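Local coordinates for TRAP solute Binding Protein (Uncultured marine bacterium, PDB 5I7I), which binds aromatic acids such as 3-hydroxybenzoate as the extracellular solute receptor, probably delivering them to a TRAP-type membrane transporter, at residues E153-S158 / T291-S296; P146-T151 / V207-M212; M110-E115 / G229-Y234. All coordinates share one frame; numbering follows the deposited sequence. Where two conformers were deposited one is given.

Interaction 1. Residues E153-S158 / T291-S296; sequences EKVIKS and TIHSLS
His-293 reaches from the edge strand 291-295 to the backbone of the loop 153-158, where it meets Ile-156 and Lys-157. With CG anti to the backbone N (chi1 -177°), the imidazole leaves the strand so that His-293 CD2 lies 3.6 Å from Ile-156 O, which sits at the ring edge near its plane. The same edge carries NE2, which is linked by water 1 to the next carbonyl: the water is 2.8 Å from His-293 NE2, in the ring plane, and donates to Lys-157 O at 2.7 Å. Leu-295 approaches that carbonyl with a methyl group, CD2 standing 3.2 Å from Lys-157 O. At the other end Val-155 sets its two methyls against the strand, CG1 4.2 Å from His-293 CB and CG2 beside Thr-291 OG1. The loop runs nearly parallel to the strand but does not join the sheet; Ile-156 O is taken instead by Thr-225 OG1 of the neighbouring strand 223-227, and the ammonium of Lys-157 forms a salt bridge with Asp-161. Between the two segments lie packing contacts and a single water bridge, with no direct polar bond, while Thr-225 fastens the loop to the next strand.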
# COMPACT_ATOMS: atom_id res chain seq x y z
N GLU A 153 -11.91 -18.51 -10.34
CA GLU A 153 -12.78 -19.55 -9.80
C GLU A 153 -12.06 -20.59 -8.94
O GLU A 153 -12.69 -21.23 -8.10
CB GLU A 153 -13.52 -20.27 -10.94
CG GLU A 153 -12.59 -20.92 -11.96
CD GLU A 153 -13.33 -21.54 -13.14
OE1 GLU A 153 -14.59 -21.54 -13.12
OE2 GLU A 153 -12.67 -22.01 -14.09
N LYS A 154 -10.75 -20.77 -9.13
CA LYS A 154 -10.05 -21.87 -8.48
C LYS A 154 -9.73 -21.50 -7.04
O LYS A 154 -9.09 -20.48 -6.78
CB LYS A 154 -8.76 -22.17 -9.23
CG LYS A 154 -7.95 -23.31 -8.64
CD LYS A 154 -6.67 -23.52 -9.44
CE LYS A 154 -5.86 -24.67 -8.90
NZ LYS A 154 -4.52 -24.67 -9.57
N VAL A 155 -10.17 -22.32 -6.09
CA VAL A 155 -9.85 -22.04 -4.70
C VAL A 155 -8.37 -22.30 -4.46
O VAL A 155 -7.85 -23.36 -4.83
CB VAL A 155 -10.71 -22.90 -3.77
CG1 VAL A 155 -10.28 -22.70 -2.31
CG2 VAL A 155 -12.18 -22.56 -3.95
N ILE A 156 -7.70 -21.37 -3.80
CA ILE A 156 -6.29 -21.52 -3.46
C ILE A 156 -6.23 -22.06 -2.03
O ILE A 156 -6.40 -21.32 -1.06
CB ILE A 156 -5.51 -20.22 -3.64
CG1 ILE A 156 -5.62 -19.71 -5.08
CG2 ILE A 156 -4.05 -20.43 -3.25
CD1 ILE A 156 -5.18 -20.69 -6.15
N LYS A 157 -5.97 -23.37 -1.92
CA LYS A 157 -5.85 -24.04 -0.63
C LYS A 157 -4.42 -24.19 -0.17
O LYS A 157 -4.19 -24.44 1.02
CB LYS A 157 -6.39 -25.47 -0.73
CG LYS A 157 -7.80 -25.60 -1.21
CD LYS A 157 -8.18 -27.08 -1.30
CE LYS A 157 -8.27 -27.58 -2.74
NZ LYS A 157 -6.98 -27.55 -3.49
N SER A 158 -3.47 -24.07 -1.07
CA SER A 158 -2.06 -24.30 -0.77
C SER A 158 -1.25 -23.66 -1.89
O SER A 158 -1.78 -23.31 -2.94
CB SER A 158 -1.72 -25.79 -0.66
OG SER A 158 -1.69 -26.39 -1.94
N THR A 291 -16.27 -16.89 -2.65
CA THR A 291 -15.86 -17.72 -1.54
C THR A 291 -14.65 -17.09 -0.87
O THR A 291 -13.87 -16.37 -1.50
CB THR A 291 -15.47 -19.14 -1.99
OG1 THR A 291 -14.47 -19.09 -3.02
CG2 THR A 291 -16.68 -19.92 -2.48
N ILE A 292 -14.51 -17.36 0.43
CA ILE A 292 -13.37 -16.88 1.18
C ILE A 292 -12.84 -18.04 2.00
O ILE A 292 -13.58 -18.62 2.82
CB ILE A 292 -13.69 -15.63 2.04
CG1 ILE A 292 -12.47 -15.23 2.88
CG2 ILE A 292 -14.87 -15.85 2.95
CD1 ILE A 292 -11.28 -14.87 2.09
N HIS A 293 -11.60 -18.41 1.75
CA HIS A 293 -10.94 -19.54 2.37
C HIS A 293 -9.75 -19.00 3.15
O HIS A 293 -9.00 -18.15 2.65
CB HIS A 293 -10.45 -20.50 1.28
CG HIS A 293 -9.80 -21.74 1.81
ND1 HIS A 293 -10.45 -22.64 2.61
CD2 HIS A 293 -8.55 -22.23 1.62
CE1 HIS A 293 -9.63 -23.64 2.91
NE2 HIS A 293 -8.47 -23.41 2.32
N SER A 294 -9.54 -19.51 4.35
CA SER A 294 -8.50 -19.00 5.24
C SER A 294 -7.49 -20.11 5.51
O SER A 294 -7.82 -21.13 6.13
CB SER A 294 -9.13 -18.50 6.53
OG SER A 294 -8.14 -17.90 7.34
N LEU A 295 -6.26 -19.93 5.05
CA LEU A 295 -5.23 -20.94 5.23
C LEU A 295 -4.82 -21.06 6.68
O LEU A 295 -4.67 -20.07 7.41
CB LEU A 295 -3.99 -20.58 4.41
CG LEU A 295 -4.23 -20.37 2.92
CD1 LEU A 295 -2.89 -20.13 2.24
CD2 LEU A 295 -4.91 -21.57 2.30
N SER A 296 -4.63 -22.30 7.11
CA SER A 296 -4.13 -22.60 8.44
C SER A 296 -3.27 -23.85 8.35
O SER A 296 -3.05 -24.40 7.27
CB SER A 296 -5.30 -22.81 9.42
OG SER A 296 -5.96 -24.03 9.16
O HOH W 1 -6.14 -24.91 2.85

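Interaction 2. Residues P146-T151 / V207-M212; sequences PGKIHT and VPWEIM. With 3HB (3-hydroxybenzoic acid), chain C.
Val-207 O is held by two donors of the strand 148-151, which come from opposite faces of its carbonyl plane: Lys-148 N at 3.0 Å and His-150 NE2 at 2.8 Å. Lys-148 and Val-207 form an antiparallel hydrogen-bonded pair inside the six-stranded sheet, completed by Val-207 N to Lys-148 O. The imidazole bond is nearly straight (161°), with Val-207 O in the ring plane, while ND1 is hydrogen-bonded to His-224; together they should fix the ring's rotation. Met-212 lies over one face of this imidazole, SD 3.6 Å from the His-150 ring centroid and CE also above it. The ring's edge is turned to the face of Trp-209, a T-shaped pair with planes at 66°. Lys-148, bent at chi2 (84°), crosses the same indole at about a right angle and lays CD over its five-membered ring. Lys-148 NZ donates to Pro-146 O at 2.8 Å and forms a salt bridge with Glu-278, which also accepts from the backbone N of Trp-209 and Glu-210.

Past this pair, Val-207, Pro-208, Glu-210 and Ile-211 line the ligand pocket. Val-207 CG1 approaches the carboxylate of 3-hydroxybenzoate, and Ile-211 packs on the ring; Arg-168 and Tyr-94 are also hydrogen-bonded to the ligand. At the phenolic end, Pro-208 CG stands 3.1 Å from ligand O3, and ligand O3 donates to Glu-210 OE1 at 2.6 Å.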
# COMPACT_ATOMS: atom_id res chain seq x y z
N PRO A 146 -3.68 -6.54 5.46
CA PRO A 146 -3.01 -7.57 4.67
C PRO A 146 -3.76 -7.98 3.41
O PRO A 146 -4.98 -8.17 3.41
CB PRO A 146 -2.87 -8.74 5.64
CG PRO A 146 -2.76 -8.06 6.97
CD PRO A 146 -3.71 -6.88 6.89
N GLY A 147 -3.03 -8.08 2.32
CA GLY A 147 -3.62 -8.50 1.07
C GLY A 147 -4.10 -9.94 1.07
O GLY A 147 -3.69 -10.78 1.87
N LYS A 148 -5.03 -10.19 0.14
CA LYS A 148 -5.63 -11.50 -0.07
C LYS A 148 -5.33 -11.95 -1.50
O LYS A 148 -4.91 -11.17 -2.37
CB LYS A 148 -7.13 -11.45 0.20
CG LYS A 148 -7.51 -11.27 1.68
CD LYS A 148 -7.52 -9.81 2.18
CE LYS A 148 -7.75 -9.73 3.67
NZ LYS A 148 -7.61 -8.35 4.20
N ILE A 149 -5.56 -13.24 -1.74
CA ILE A 149 -5.30 -13.90 -3.02
C ILE A 149 -6.63 -14.08 -3.74
O ILE A 149 -7.56 -14.66 -3.18
CB ILE A 149 -4.63 -15.27 -2.79
CG1 ILE A 149 -3.28 -15.10 -2.11
CG2 ILE A 149 -4.46 -16.02 -4.10
CD1 ILE A 149 -2.69 -16.38 -1.55
N HIS A 150 -6.69 -13.63 -4.98
CA HIS A 150 -7.92 -13.65 -5.76
C HIS A 150 -7.68 -14.36 -7.08
O HIS A 150 -6.71 -14.08 -7.79
CB HIS A 150 -8.39 -12.22 -5.99
CG HIS A 150 -8.39 -11.41 -4.74
ND1 HIS A 150 -9.39 -11.47 -3.81
CD2 HIS A 150 -7.46 -10.56 -4.25
CE1 HIS A 150 -9.10 -10.67 -2.80
NE2 HIS A 150 -7.93 -10.12 -3.04
N THR A 151 -8.59 -15.27 -7.40
CA THR A 151 -8.58 -15.99 -8.66
C THR A 151 -9.99 -16.00 -9.23
O THR A 151 -10.98 -15.77 -8.52
CB THR A 151 -8.07 -17.41 -8.45
OG1 THR A 151 -8.82 -17.99 -7.39
CG2 THR A 151 -6.61 -17.38 -8.06
N VAL A 207 -4.48 -8.30 -3.80
CA VAL A 207 -4.88 -6.97 -3.34
C VAL A 207 -5.62 -7.17 -2.03
O VAL A 207 -6.19 -8.24 -1.80
CB VAL A 207 -5.85 -6.24 -4.30
CG1 VAL A 207 -5.11 -5.52 -5.40
CG2 VAL A 207 -6.88 -7.18 -4.89
N PRO A 208 -5.69 -6.16 -1.18
CA PRO A 208 -6.66 -6.20 -0.09
C PRO A 208 -8.06 -6.06 -0.66
O PRO A 208 -8.26 -5.73 -1.82
CB PRO A 208 -6.27 -4.99 0.76
CG PRO A 208 -5.76 -4.01 -0.27
CD PRO A 208 -5.07 -4.83 -1.32
N TRP A 209 -9.06 -6.30 0.18
CA TRP A 209 -10.44 -6.16 -0.29
C TRP A 209 -10.74 -4.72 -0.72
O TRP A 209 -11.51 -4.51 -1.65
CB TRP A 209 -11.42 -6.53 0.82
CG TRP A 209 -11.43 -7.93 1.31
CD1 TRP A 209 -11.09 -8.36 2.56
CD2 TRP A 209 -11.89 -9.09 0.60
NE1 TRP A 209 -11.29 -9.70 2.68
CE2 TRP A 209 -11.79 -10.18 1.49
CE3 TRP A 209 -12.39 -9.32 -0.68
CZ2 TRP A 209 -12.16 -11.47 1.14
CZ3 TRP A 209 -12.76 -10.59 -1.02
CH2 TRP A 209 -12.65 -11.65 -0.12
N GLU A 210 -10.18 -3.73 -0.01
CA GLU A 210 -10.74 -2.37 -0.05
C GLU A 210 -10.67 -1.75 -1.43
O GLU A 210 -11.53 -0.93 -1.78
CB GLU A 210 -10.02 -1.46 0.96
CG GLU A 210 -8.55 -1.17 0.63
CD GLU A 210 -8.33 0.10 -0.18
OE1 GLU A 210 -7.17 0.33 -0.60
OE2 GLU A 210 -9.29 0.88 -0.39
N ILE A 211 -9.65 -2.11 -2.23
CA ILE A 211 -9.45 -1.51 -3.55
C ILE A 211 -10.32 -2.18 -4.60
O ILE A 211 -10.49 -1.63 -5.69
CB ILE A 211 -7.94 -1.53 -3.92
CG1 ILE A 211 -7.64 -0.65 -5.13
CG2 ILE A 211 -7.46 -2.95 -4.14
CD1 ILE A 211 -7.98 0.82 -4.94
N MET A 212 -10.89 -3.34 -4.31
CA MET A 212 -11.46 -4.16 -5.38
C MET A 212 -12.71 -3.55 -5.97
O MET A 212 -12.85 -3.55 -7.20
CB MET A 212 -11.71 -5.58 -4.88
CG MET A 212 -10.44 -6.31 -4.60
SD MET A 212 -10.65 -7.95 -3.90
CE MET A 212 -11.40 -8.84 -5.25
C1' 3HB C . -2.28 -2.18 -5.22
O1' 3HB C . -2.27 -3.40 -4.93
O2' 3HB C . -1.59 -1.75 -6.18
C1 3HB C . -3.17 -1.21 -4.46
C2 3HB C . -3.81 -1.64 -3.30
C3 3HB C . -4.62 -0.78 -2.60
C4 3HB C . -4.84 0.49 -3.05
C5 3HB C . -4.20 0.93 -4.21
C6 3HB C . -3.37 0.08 -4.92
O3 3HB C . -5.24 -1.23 -1.45

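Interaction 3. Residues M110-E115 / G229-Y234; sequences MPASAE and GSRGLY
The guanidinium of Arg-231 carries the methyl of Ala-112 over one face, with Ala-112 CB 3.7 Å from Arg-231 NH2. Its edges are used by oxygen acceptors in the plane of the group. On the NE side, water 2 accepts from Arg-231 NE at 2.9 Å and donates to Met-110 O at 2.7 Å, so the charged group is tied to the opposite backbone through one solvent molecule. From the same guanidinium, Arg-231 NH2 turns back on its own segment and donates to Ser-230 O at 3.0 Å; the nitrogen stands above the plane of that carbonyl. The bend at chi2 (-66°) folds the chain back in this way and brings Arg-231 CD within 3.5 Å of Met-110 O.

Pro-111 carries the backbone part of the contact. Gly-232 N donates to Pro-111 O at 2.9 Å, lying nearly along the C=O axis, and Arg-231 CA makes a CA-H...O contact with the same oxygen. The pyrrolidine ring presses on the backbone beyond: Pro-111 CG is 3.5 Å from Tyr-234 C, and Pro-111 CD is just as near Gly-232 O. The Tyr-234 ring meets that of His-144, and the Tyr-234 side chain is about 5 Å from the bound 3-hydroxybenzoate.

The contact joins the approach to helix 114-126, where Ser-113 is the N-cap and caps Ala-116 N, to the loop that passes from strand 223-227 of the six-stranded sheet to strand 237-243 of the five-stranded one, so it sits at a crossing between the sheets. Helix 325-339 packs on Met-110 and Ala-112. The chemistry implies a join directed chiefly at backbone oxygens: the arginine charge is probably solvated by a water and a backbone carbonyl, both neutral, although its side chain also touches Asp-340.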
# COMPACT_ATOMS: atom_id res chain seq x y z
N MET A 110 4.90 -10.14 7.16
CA MET A 110 5.23 -9.02 8.03
C MET A 110 4.03 -8.35 8.69
O MET A 110 4.15 -7.94 9.85
CB MET A 110 6.01 -7.96 7.27
CG MET A 110 7.43 -8.36 7.07
SD MET A 110 8.41 -8.38 8.59
CE MET A 110 8.57 -6.64 8.88
N PRO A 111 2.90 -8.14 8.01
CA PRO A 111 1.93 -7.16 8.53
C PRO A 111 1.00 -7.71 9.59
O PRO A 111 0.51 -8.84 9.50
CB PRO A 111 1.13 -6.75 7.29
CG PRO A 111 1.13 -8.01 6.46
CD PRO A 111 2.51 -8.60 6.66
N ALA A 112 0.77 -6.90 10.61
CA ALA A 112 -0.38 -7.08 11.49
C ALA A 112 -1.53 -6.24 10.92
O ALA A 112 -1.63 -6.09 9.70
CB ALA A 112 -0.01 -6.68 12.92
N SER A 113 -2.37 -5.67 11.77
CA SER A 113 -3.40 -4.76 11.27
C SER A 113 -2.75 -3.59 10.52
O SER A 113 -1.58 -3.25 10.74
CB SER A 113 -4.21 -4.21 12.44
OG SER A 113 -3.39 -3.38 13.24
N ALA A 114 -3.53 -2.95 9.66
CA ALA A 114 -3.02 -1.73 9.04
C ALA A 114 -2.76 -0.65 10.09
O ALA A 114 -1.82 0.13 9.96
CB ALA A 114 -3.97 -1.21 7.97
N GLU A 115 -3.56 -0.62 11.15
CA GLU A 115 -3.35 0.36 12.21
C GLU A 115 -1.96 0.20 12.83
O GLU A 115 -1.23 1.19 13.01
CB GLU A 115 -4.43 0.18 13.27
CG GLU A 115 -4.23 1.01 14.52
CD GLU A 115 -5.35 0.85 15.55
OE1 GLU A 115 -6.27 0.03 15.34
OE2 GLU A 115 -5.32 1.57 16.57
N GLY A 229 -4.52 -16.47 11.65
CA GLY A 229 -3.45 -16.05 12.52
C GLY A 229 -3.25 -14.55 12.51
O GLY A 229 -4.05 -13.78 11.98
N SER A 230 -2.15 -14.14 13.13
CA SER A 230 -1.95 -12.74 13.48
C SER A 230 -1.00 -12.00 12.56
O SER A 230 -0.73 -10.83 12.81
CB SER A 230 -1.46 -12.64 14.93
OG SER A 230 -0.24 -13.33 15.03
N ARG A 231 -0.51 -12.65 11.51
CA ARG A 231 0.29 -11.98 10.49
C ARG A 231 -0.25 -12.32 9.12
O ARG A 231 -0.36 -13.50 8.76
CB ARG A 231 1.77 -12.35 10.60
CG ARG A 231 2.45 -11.81 11.83
CD ARG A 231 2.53 -10.29 11.81
NE ARG A 231 3.29 -9.72 12.93
CZ ARG A 231 2.79 -9.50 14.14
NH1 ARG A 231 3.55 -8.99 15.10
NH2 ARG A 231 1.52 -9.76 14.40
N GLY A 232 -0.62 -11.29 8.36
CA GLY A 232 -1.21 -11.49 7.06
C GLY A 232 -0.17 -11.72 5.99
O GLY A 232 1.04 -11.69 6.22
N LEU A 233 -0.66 -12.00 4.78
CA LEU A 233 0.22 -12.45 3.71
C LEU A 233 1.29 -11.42 3.38
O LEU A 233 2.47 -11.76 3.30
CB LEU A 233 -0.64 -12.74 2.48
CG LEU A 233 0.06 -13.38 1.30
CD1 LEU A 233 0.51 -14.80 1.69
CD2 LEU A 233 -0.87 -13.40 0.08
N TYR A 234 0.89 -10.17 3.21
CA TYR A 234 1.80 -9.09 2.85
C TYR A 234 1.00 -7.80 2.95
O TYR A 234 -0.24 -7.81 3.00
CB TYR A 234 2.32 -9.22 1.40
CG TYR A 234 1.26 -8.77 0.42
CD1 TYR A 234 0.21 -9.60 0.07
CD2 TYR A 234 1.27 -7.48 -0.11
CE1 TYR A 234 -0.80 -9.17 -0.77
CE2 TYR A 234 0.23 -7.03 -0.95
CZ TYR A 234 -0.79 -7.88 -1.28
OH TYR A 234 -1.85 -7.48 -2.07
O HOH W 2 5.77 -8.81 11.82

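How the interactions relate
Interactions 1 and 2 both reach the six-stranded sheet: 146-151/207-212 pairs two of its inner strands, whereas 153-158/291-296 lies along an outermost one. They touch where Ile-292 packs on Trp-209 and Ile-156 on Ile-149 and Thr-151. Interaction 3 is buried, as interaction 2 is, but joins loops, and it meets interaction 2 through a probable hydrogen bond from Gly-147 N to Tyr-234 O and the packing of Pro-146 on Gly-232. Chemistry follows place: the partly buried edge relies on methyl groups and water, the loop junction combines water with a direct backbone bond, and the strand pair beside the ligand has direct bonds with edge-to-face, CH-pi and sulfur-aromatic contacts.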